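Local coordinates for maleate cis-trans isomerase (Pseudomonas putida, PDB 4FQ5), which is a maleate isomerase that probably catalyses the cis-to-trans isomerisation of maleate to fumarate, at residues V96-Y101 and A132-T137; I136-A141 and V246-A251; A151-V156 and G176-D181. The protein carries 1 engineered substitution. All blocks are in the same frame, centred on the assembly; numbering follows the deposited sequence.

Contact 1 (V96-Y101 and A132-T137); sequences VDVMGY and ATPIIT
Met99 and Ile135 pair where strand 135-137, the edge of a four-stranded parallel sheet within this chain, runs beside its inner neighbour 98-101; the chain passes between them by a helical connection. The strand axes approach to 4.5 Å at an angle of 23°. Three backbone bonds alternate in the parallel manner: Met99 N to Pro134 O (3.1 Å), clearly bent, then Ile136 N to Met99 O (2.8 Å) and Tyr101 N to Ile136 O (2.7 Å), both nearly straight. Met99 O also receives a CA-H from Ile135, and Ile136 O one from Gly100.

On the face bearing Met99, Ile135 CD1 lies 4.0 Å from Met99 CB and touches SD as well, the two side chains running alongside and pointing the same way. Met99 is straight through CG and SD and bends only at its methyl (chi3 -56°), in a setting built by helices 84-92 and 114-128. Further along this face Thr137 CG2 meets Tyr101 CB, whereas the tyrosine ring leads off toward helices 84-92 and 104-108; the Tyr101 side chain is about 7 Å from bound maleic acid.

At the entry to the strands, a chi1 of -43° places Thr133 OG1 beside the backbone N and CG2 anti to it, setting that methyl 3.2 Å from Val96 O. OG1 bonds Ala131 O and accepts from a water that also donates to Val96 O. Pro134 CG rests against Val98 CG1 (4.0 Å).

Strand 98-101 runs on toward Cys103, the predicted nucleophile; its register with 135-137 rests on the three backbone bonds, to which the paired side chains add apolar touches.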
loop_
_atom_site.group_PDB
_atom_site.type_symbol
_atom_site.label_atom_id
_atom_site.label_comp_id
_atom_site.label_asym_id
_atom_site.label_seq_id
_atom_site.Cartn_x
_atom_site.Cartn_y
_atom_site.Cartn_z
ATOM N N VAL A 96 19.645 -8.288 11.651
ATOM C CA VAL A 96 19.188 -7.934 10.327
ATOM C C VAL A 96 19.447 -9.132 9.387
ATOM O O VAL A 96 20.432 -9.852 9.564
ATOM C CB VAL A 96 19.929 -6.626 9.968
ATOM C CG1 VAL A 96 20.836 -6.753 8.757
ATOM C CG2 VAL A 96 18.981 -5.437 9.950
ATOM N N ASP A 97 18.539 -9.383 8.440
ATOM C CA ASP A 97 18.651 -10.550 7.542
ATOM C C ASP A 97 19.588 -10.326 6.348
ATOM O O ASP A 97 20.088 -11.283 5.748
ATOM C CB ASP A 97 17.266 -10.997 7.050
ATOM C CG ASP A 97 16.345 -11.409 8.188
ATOM O OD1 ASP A 97 16.739 -12.287 8.982
ATOM O OD2 ASP A 97 15.227 -10.855 8.290
ATOM N N VAL A 98 19.785 -9.059 5.992
ATOM C CA VAL A 98 20.740 -8.642 4.963
ATOM C C VAL A 98 21.238 -7.285 5.359
ATOM O O VAL A 98 20.503 -6.518 5.988
ATOM C CB VAL A 98 20.125 -8.406 3.561
ATOM C CG1 VAL A 98 20.477 -9.531 2.614
ATOM C CG2 VAL A 98 18.631 -8.096 3.620
ATOM N N MET A 99 22.452 -6.966 4.927
ATOM C CA MET A 99 23.069 -5.693 5.241
ATOM C C MET A 99 23.718 -5.118 3.991
ATOM O O MET A 99 24.559 -5.768 3.364
ATOM C CB MET A 99 24.108 -5.880 6.349
ATOM C CG MET A 99 24.526 -4.583 7.017
ATOM S SD MET A 99 25.737 -4.866 8.319
ATOM C CE MET A 99 24.846 -6.035 9.347
ATOM N N GLY A 100 23.317 -3.901 3.634
ATOM C CA GLY A 100 23.859 -3.221 2.467
ATOM C C GLY A 100 24.690 -2.012 2.843
ATOM O O GLY A 100 24.228 -1.131 3.563
ATOM N N TYR A 101 25.929 -1.985 2.360
ATOM C CA TYR A 101 26.798 -0.817 2.477
ATOM C C TYR A 101 26.456 0.065 1.287
ATOM O O TYR A 101 26.717 -0.300 0.139
ATOM C CB TYR A 101 28.262 -1.268 2.440
ATOM C CG TYR A 101 29.322 -0.199 2.630
ATOM C CD1 TYR A 101 30.150 -0.216 3.750
ATOM C CD2 TYR A 101 29.537 0.798 1.670
ATOM C CE1 TYR A 101 31.148 0.738 3.928
ATOM C CE2 TYR A 101 30.524 1.763 1.843
ATOM C CZ TYR A 101 31.334 1.723 2.972
ATOM O OH TYR A 101 32.326 2.665 3.155
ATOM N N ALA A 132 25.876 -13.762 11.924
ATOM C CA ALA A 132 26.395 -13.775 10.555
ATOM C C ALA A 132 25.300 -13.367 9.569
ATOM O O ALA A 132 24.207 -13.931 9.579
ATOM C CB ALA A 132 26.952 -15.150 10.203
ATOM N N THR A 133 25.603 -12.379 8.731
ATOM C CA THR A 133 24.623 -11.784 7.828
ATOM C C THR A 133 25.210 -11.694 6.428
ATOM O O THR A 133 26.376 -11.324 6.287
ATOM C CB THR A 133 24.289 -10.348 8.267
ATOM O OG1 THR A 133 24.134 -10.308 9.686
ATOM C CG2 THR A 133 23.020 -9.863 7.606
ATOM N N PRO A 134 24.408 -12.004 5.390
ATOM C CA PRO A 134 24.902 -11.682 4.046
ATOM C C PRO A 134 25.124 -10.178 3.899
ATOM O O PRO A 134 24.275 -9.368 4.301
ATOM C CB PRO A 134 23.794 -12.184 3.106
ATOM C CG PRO A 134 22.643 -12.564 3.982
ATOM C CD PRO A 134 23.177 -12.813 5.358
ATOM N N ILE A 135 26.283 -9.828 3.354
ATOM C CA ILE A 135 26.710 -8.446 3.209
ATOM C C ILE A 135 26.704 -8.101 1.727
ATOM O O ILE A 135 27.211 -8.867 0.906
ATOM C CB ILE A 135 28.136 -8.231 3.775
ATOM C CG1 ILE A 135 28.244 -8.738 5.230
ATOM C CG2 ILE A 135 28.572 -6.775 3.634
ATOM C CD1 ILE A 135 27.547 -7.886 6.278
ATOM N N ILE A 136 26.096 -6.970 1.392
ATOM C CA ILE A 136 26.110 -6.449 0.028
ATOM C C ILE A 136 26.742 -5.064 0.095
ATOM O O ILE A 136 26.469 -4.302 1.018
ATOM C CB ILE A 136 24.682 -6.388 -0.594
ATOM C CG1 ILE A 136 24.227 -7.777 -1.060
ATOM C CG2 ILE A 136 24.652 -5.515 -1.842
ATOM C CD1 ILE A 136 23.612 -8.650 0.008
ATOM N N THR A 137 27.630 -4.765 -0.844
ATOM C CA THR A 137 28.037 -3.385 -1.069
ATOM C C THR A 137 27.426 -2.933 -2.393
ATOM O O THR A 137 27.275 -3.742 -3.309
ATOM C CB THR A 137 29.574 -3.203 -1.105
ATOM O OG1 THR A 137 30.109 -3.815 -2.283
ATOM C CG2 THR A 137 30.233 -3.814 0.144
HETATM O O HOH W 1 22.578 -9.453 11.452
#

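Contact 2 (I136-A141 and V246-A251); sequences ITSAGA and VATTWA
Ala141 and Ala251 meet methyl to methyl where the first turn of helix 138-149 packs on helix 244-255. The former helix leaves the sheet containing strand 135-137; the latter follows strand 241-243 of the second sheet, and the contact therefore bridges the two parallel-sheet halves of the fold.

The apolar part is compact. Ala141 CB lies 3.7 Å from Ala251 CB and 3.5 Å from Ala247 O, while Ala247 CB reaches back to Ala141 O, so that small side chains bring the Ala141 and Thr248 CA atoms to 5.2 Å. From the strand end, Ile136 straddles the Ala251 methyl, with CG1 and CG2 each 3.8 Å from Ala251 CB and CD1 extended toward Ala251 O. With an alanine in place of Ile136 both branches are gone, which would probably leave a gap against Ala251 CB between strand and helix.

The polar part consists of two hydroxyls, Ser138 OG and Thr248 OG1, 3.2 Å apart. Each has a carbonyl partner outside the pair: Ala102 O, from a pocket residue, for Ser138 and Ala244 O for Thr248.

Thr137 is the N-cap of helix 138-149: with chi1 at 69°, it turns its hydroxyl back over the first turn, and OG1 accepts from Gly140 N at 3.0 Å, with an N-H...O angle of 156°.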
loop_
_atom_site.group_PDB
_atom_site.type_symbol
_atom_site.label_atom_id
_atom_site.label_comp_id
_atom_site.label_asym_id
_atom_site.label_seq_id
_atom_site.Cartn_x
_atom_site.Cartn_y
_atom_site.Cartn_z
ATOM N N ILE A 136 26.096 -6.970 1.392
ATOM C CA ILE A 136 26.110 -6.449 0.028
ATOM C C ILE A 136 26.742 -5.064 0.095
ATOM O O ILE A 136 26.469 -4.302 1.018
ATOM C CB ILE A 136 24.682 -6.388 -0.594
ATOM C CG1 ILE A 136 24.227 -7.777 -1.060
ATOM C CG2 ILE A 136 24.652 -5.515 -1.842
ATOM C CD1 ILE A 136 23.612 -8.650 0.008
ATOM N N THR A 137 27.630 -4.765 -0.844
ATOM C CA THR A 137 28.037 -3.385 -1.069
ATOM C C THR A 137 27.426 -2.933 -2.393
ATOM O O THR A 137 27.275 -3.742 -3.309
ATOM C CB THR A 137 29.574 -3.203 -1.105
ATOM O OG1 THR A 137 30.109 -3.815 -2.283
ATOM C CG2 THR A 137 30.233 -3.814 0.144
ATOM N N SER A 138 27.069 -1.654 -2.473
ATOM C CA SER A 138 26.589 -1.025 -3.709
ATOM C C SER A 138 27.546 -1.243 -4.871
ATOM O O SER A 138 27.121 -1.511 -5.999
ATOM C CB SER A 138 26.452 0.477 -3.503
ATOM O OG SER A 138 25.397 0.741 -2.608
ATOM N N ALA A 139 28.837 -1.096 -4.583
ATOM C CA ALA A 139 29.883 -1.245 -5.588
ATOM C C ALA A 139 29.869 -2.646 -6.175
ATOM O O ALA A 139 29.835 -2.807 -7.394
ATOM C CB ALA A 139 31.249 -0.915 -5.001
ATOM N N GLY A 140 29.869 -3.650 -5.300
ATOM C CA GLY A 140 29.854 -5.050 -5.713
ATOM C C GLY A 140 28.555 -5.423 -6.405
ATOM O O GLY A 140 28.559 -6.155 -7.397
ATOM N N ALA A 141 27.447 -4.911 -5.877
ATOM C CA ALA A 141 26.123 -5.156 -6.440
ATOM C C ALA A 141 26.048 -4.654 -7.874
ATOM O O ALA A 141 25.529 -5.352 -8.746
ATOM C CB ALA A 141 25.052 -4.490 -5.585
ATOM N N VAL A 246 19.244 0.306 -7.407
ATOM C CA VAL A 246 18.563 -0.842 -8.022
ATOM C C VAL A 246 19.401 -2.121 -7.931
ATOM O O VAL A 246 18.885 -3.185 -7.576
ATOM C CB VAL A 246 18.122 -0.537 -9.476
ATOM C CG1 VAL A 246 17.975 -1.811 -10.304
ATOM C CG2 VAL A 246 16.818 0.243 -9.469
ATOM N N ALA A 247 20.693 -2.008 -8.237
ATOM C CA ALA A 247 21.612 -3.151 -8.171
ATOM C C ALA A 247 21.696 -3.729 -6.756
ATOM O O ALA A 247 21.702 -4.951 -6.580
ATOM C CB ALA A 247 22.996 -2.752 -8.670
ATOM N N THR A 248 21.745 -2.839 -5.765
ATOM C CA THR A 248 21.795 -3.215 -4.345
ATOM C C THR A 248 20.554 -4.014 -3.935
ATOM O O THR A 248 20.670 -5.034 -3.250
ATOM C CB THR A 248 21.943 -1.971 -3.437
ATOM O OG1 THR A 248 23.165 -1.291 -3.745
ATOM C CG2 THR A 248 21.955 -2.349 -1.956
ATOM N N THR A 249 19.368 -3.569 -4.355
ATOM C CA THR A 249 18.158 -4.305 -3.962
ATOM C C THR A 249 18.085 -5.644 -4.681
ATOM O O THR A 249 17.681 -6.643 -4.091
ATOM C CB THR A 249 16.820 -3.504 -4.044
ATOM O OG1 THR A 249 15.960 -4.041 -5.053
ATOM C CG2 THR A 249 17.017 -2.029 -4.232
ATOM N N TRP A 250 18.514 -5.668 -5.939
ATOM C CA TRP A 250 18.663 -6.918 -6.663
ATOM C C TRP A 250 19.570 -7.867 -5.913
ATOM O O TRP A 250 19.217 -9.035 -5.699
ATOM C CB TRP A 250 19.165 -6.672 -8.084
ATOM C CG TRP A 250 19.476 -7.956 -8.802
ATOM C CD1 TRP A 250 18.590 -8.793 -9.478
ATOM C CD2 TRP A 250 20.784 -8.619 -8.904
ATOM N NE1 TRP A 250 19.247 -9.894 -9.979
ATOM C CE2 TRP A 250 20.561 -9.850 -9.672
ATOM C CE3 TRP A 250 22.070 -8.323 -8.459
ATOM C CZ2 TRP A 250 21.595 -10.729 -9.968
ATOM C CZ3 TRP A 250 23.102 -9.222 -8.761
ATOM C CH2 TRP A 250 22.866 -10.396 -9.500
ATOM N N ALA A 251 20.727 -7.368 -5.475
ATOM C CA ALA A 251 21.697 -8.205 -4.760
ATOM C C ALA A 251 21.205 -8.674 -3.388
ATOM O O ALA A 251 21.433 -9.819 -3.008
ATOM C CB ALA A 251 23.046 -7.501 -4.650
#

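Contact 3 (A151-V156 and G176-D181); sequences AKRVAV and GIEVGD
Arg153 and Glu178 carry the charged part of this contact. Arg153 NE donates to Glu178 OE1 at 2.9 Å, in the guanidinium plane, although the carboxylate plane stands 87° from it; this is a single-bond salt bridge rather than a paired one. With CG anti to its backbone N (chi1 -163°), the extended arginine chain crosses Glu178 obliquely, CG against Glu178 CB. NH2 has its own anion, Asp212, so the guanidinium serves two carboxylates. Gly180 CA lies over one of its faces, 3.5 Å from NH2, where a side chain would collide.

The backbone donors are met in order. Glu178 N gives to Lys152 O (2.9 Å) and Val154 N to Glu178 O (2.9 Å), the latter tilted 35° from the carbonyl plane. Gly180 N then reaches Val154 O. These are neighbouring parallel strands of a beta-alpha-beta unit, 153-158 and 178-184, joined through helix 162-174, whose end is closed by a Schellman motif at Gly176. Past Gly180 the register slips by one residue, a beta bulge: Val156 N finds Asp181 O at 3.2 Å instead of Gly180 O.

Lys152 O also accepts from a water that donates to Gly176 O too. Val179 O is met by Arg173 NH2, and Asp181 OD1 by Arg209 N. On the apolar face the Val156 and Val179 side chains cross at about a right angle, Val156 CG2 4.2 Å from Val179 CG1.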
loop_
_atom_site.group_PDB
_atom_site.type_symbol
_atom_site.label_atom_id
_atom_site.label_comp_id
_atom_site.label_asym_id
_atom_site.label_seq_id
_atom_site.Cartn_x
_atom_site.Cartn_y
_atom_site.Cartn_z
ATOM N N ALA A 151 25.836 -7.685 -19.681
ATOM C CA ALA A 151 26.319 -6.462 -20.306
ATOM C C ALA A 151 27.851 -6.408 -20.269
ATOM O O ALA A 151 28.463 -6.660 -19.234
ATOM C CB ALA A 151 25.712 -5.243 -19.626
ATOM N N LYS A 152 28.454 -6.097 -21.412
ATOM C CA LYS A 152 29.911 -6.082 -21.554
ATOM C C LYS A 152 30.468 -4.666 -21.569
ATOM O O LYS A 152 31.636 -4.433 -21.235
ATOM C CB LYS A 152 30.320 -6.801 -22.841
ATOM C CG LYS A 152 31.006 -8.132 -22.616
ATOM C CD LYS A 152 30.029 -9.264 -22.352
ATOM C CE LYS A 152 30.732 -10.386 -21.608
ATOM N NZ LYS A 152 30.146 -11.724 -21.906
ATOM N N ARG A 153 29.617 -3.732 -21.977
ATOM C CA ARG A 153 29.984 -2.343 -22.126
ATOM C C ARG A 153 28.853 -1.528 -21.516
ATOM O O ARG A 153 27.679 -1.885 -21.638
ATOM C CB ARG A 153 30.168 -2.008 -23.608
ATOM C CG ARG A 153 30.928 -0.724 -23.892
ATOM C CD ARG A 153 31.414 -0.692 -25.335
ATOM N NE ARG A 153 32.656 0.071 -25.481
ATOM C CZ ARG A 153 32.714 1.372 -25.751
ATOM N NH1 ARG A 153 33.885 1.977 -25.867
ATOM N NH2 ARG A 153 31.601 2.075 -25.909
ATOM N N VAL A 154 29.213 -0.431 -20.870
ATOM C CA VAL A 154 28.271 0.315 -20.061
ATOM C C VAL A 154 28.496 1.820 -20.217
ATOM O O VAL A 154 29.625 2.272 -20.411
ATOM C CB VAL A 154 28.372 -0.191 -18.595
ATOM C CG1 VAL A 154 28.552 0.927 -17.586
ATOM C CG2 VAL A 154 27.212 -1.116 -18.258
ATOM N N ALA A 155 27.410 2.586 -20.190
ATOM C CA ALA A 155 27.508 4.033 -20.059
ATOM C C ALA A 155 27.141 4.383 -18.625
ATOM O O ALA A 155 26.343 3.685 -18.007
ATOM C CB ALA A 155 26.597 4.737 -21.049
ATOM N N VAL A 156 27.737 5.446 -18.088
ATOM C CA VAL A 156 27.647 5.735 -16.651
ATOM C C VAL A 156 27.432 7.215 -16.370
ATOM O O VAL A 156 28.188 8.056 -16.847
ATOM C CB VAL A 156 28.941 5.295 -15.901
ATOM C CG1 VAL A 156 28.820 5.558 -14.404
ATOM C CG2 VAL A 156 29.246 3.830 -16.147
ATOM N N GLY A 176 36.575 -5.795 -15.549
ATOM C CA GLY A 176 36.370 -6.438 -16.843
ATOM C C GLY A 176 35.134 -5.966 -17.578
ATOM O O GLY A 176 34.643 -6.651 -18.463
ATOM N N ILE A 177 34.629 -4.798 -17.200
ATOM C CA ILE A 177 33.450 -4.217 -17.841
ATOM C C ILE A 177 33.873 -2.935 -18.534
ATOM O O ILE A 177 34.330 -1.989 -17.891
ATOM C CB ILE A 177 32.329 -3.916 -16.817
ATOM C CG1 ILE A 177 31.884 -5.196 -16.106
ATOM C CG2 ILE A 177 31.143 -3.230 -17.492
ATOM C CD1 ILE A 177 31.312 -4.966 -14.718
ATOM N N GLU A 178 33.718 -2.905 -19.853
ATOM C CA GLU A 178 34.050 -1.715 -20.631
ATOM C C GLU A 178 33.162 -0.540 -20.258
ATOM O O GLU A 178 31.987 -0.717 -19.940
ATOM C CB GLU A 178 33.940 -1.998 -22.129
ATOM C CG GLU A 178 35.044 -2.893 -22.673
ATOM C CD GLU A 178 34.933 -3.117 -24.172
ATOM O OE1 GLU A 178 34.374 -2.251 -24.882
ATOM O OE2 GLU A 178 35.414 -4.165 -24.645
ATOM N N VAL A 179 33.738 0.657 -20.276
ATOM C CA VAL A 179 32.967 1.876 -20.098
ATOM C C VAL A 179 33.100 2.737 -21.348
ATOM O O VAL A 179 34.207 3.102 -21.748
ATOM C CB VAL A 179 33.398 2.677 -18.847
ATOM C CG1 VAL A 179 32.568 3.942 -18.707
ATOM C CG2 VAL A 179 33.262 1.831 -17.588
ATOM N N GLY A 180 31.957 3.036 -21.964
ATOM C CA GLY A 180 31.890 4.010 -23.048
ATOM C C GLY A 180 31.716 5.405 -22.483
ATOM O O GLY A 180 32.464 5.827 -21.600
ATOM N N ASP A 181 30.722 6.122 -22.988
ATOM C CA ASP A 181 30.415 7.458 -22.500
ATOM C C ASP A 181 30.143 7.465 -21.002
ATOM O O ASP A 181 29.512 6.552 -20.470
ATOM C CB ASP A 181 29.197 8.024 -23.231
ATOM C CG ASP A 181 29.568 8.793 -24.484
ATOM O OD1 ASP A 181 29.057 9.920 -24.647
ATOM O OD2 ASP A 181 30.367 8.279 -25.300
HETATM O O HOH W 2 33.393 -6.386 -20.989
#

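From the N terminus, segment 96-101 opens contact 1, which closes at 132-137 after a largely helical excursion and adds the edge strand to the first sheet. Contact 2 starts on the same residues, Ile136 and Thr137, and closes only at 246-251, a long loop that encloses the short one of contact 3 between 151-156 and 176-181. Contacts 1 and 2 touch, Tyr101 O lying 3.0 Å from Ser138 N, a probable hydrogen bond. Contact 3 follows contact 1 in series, their centres about 27 Å apart on opposite sides of the chain's centre. Contact 1 thus lies in the first sheet and contact 3 in the second, while contact 2 ties the two halves together.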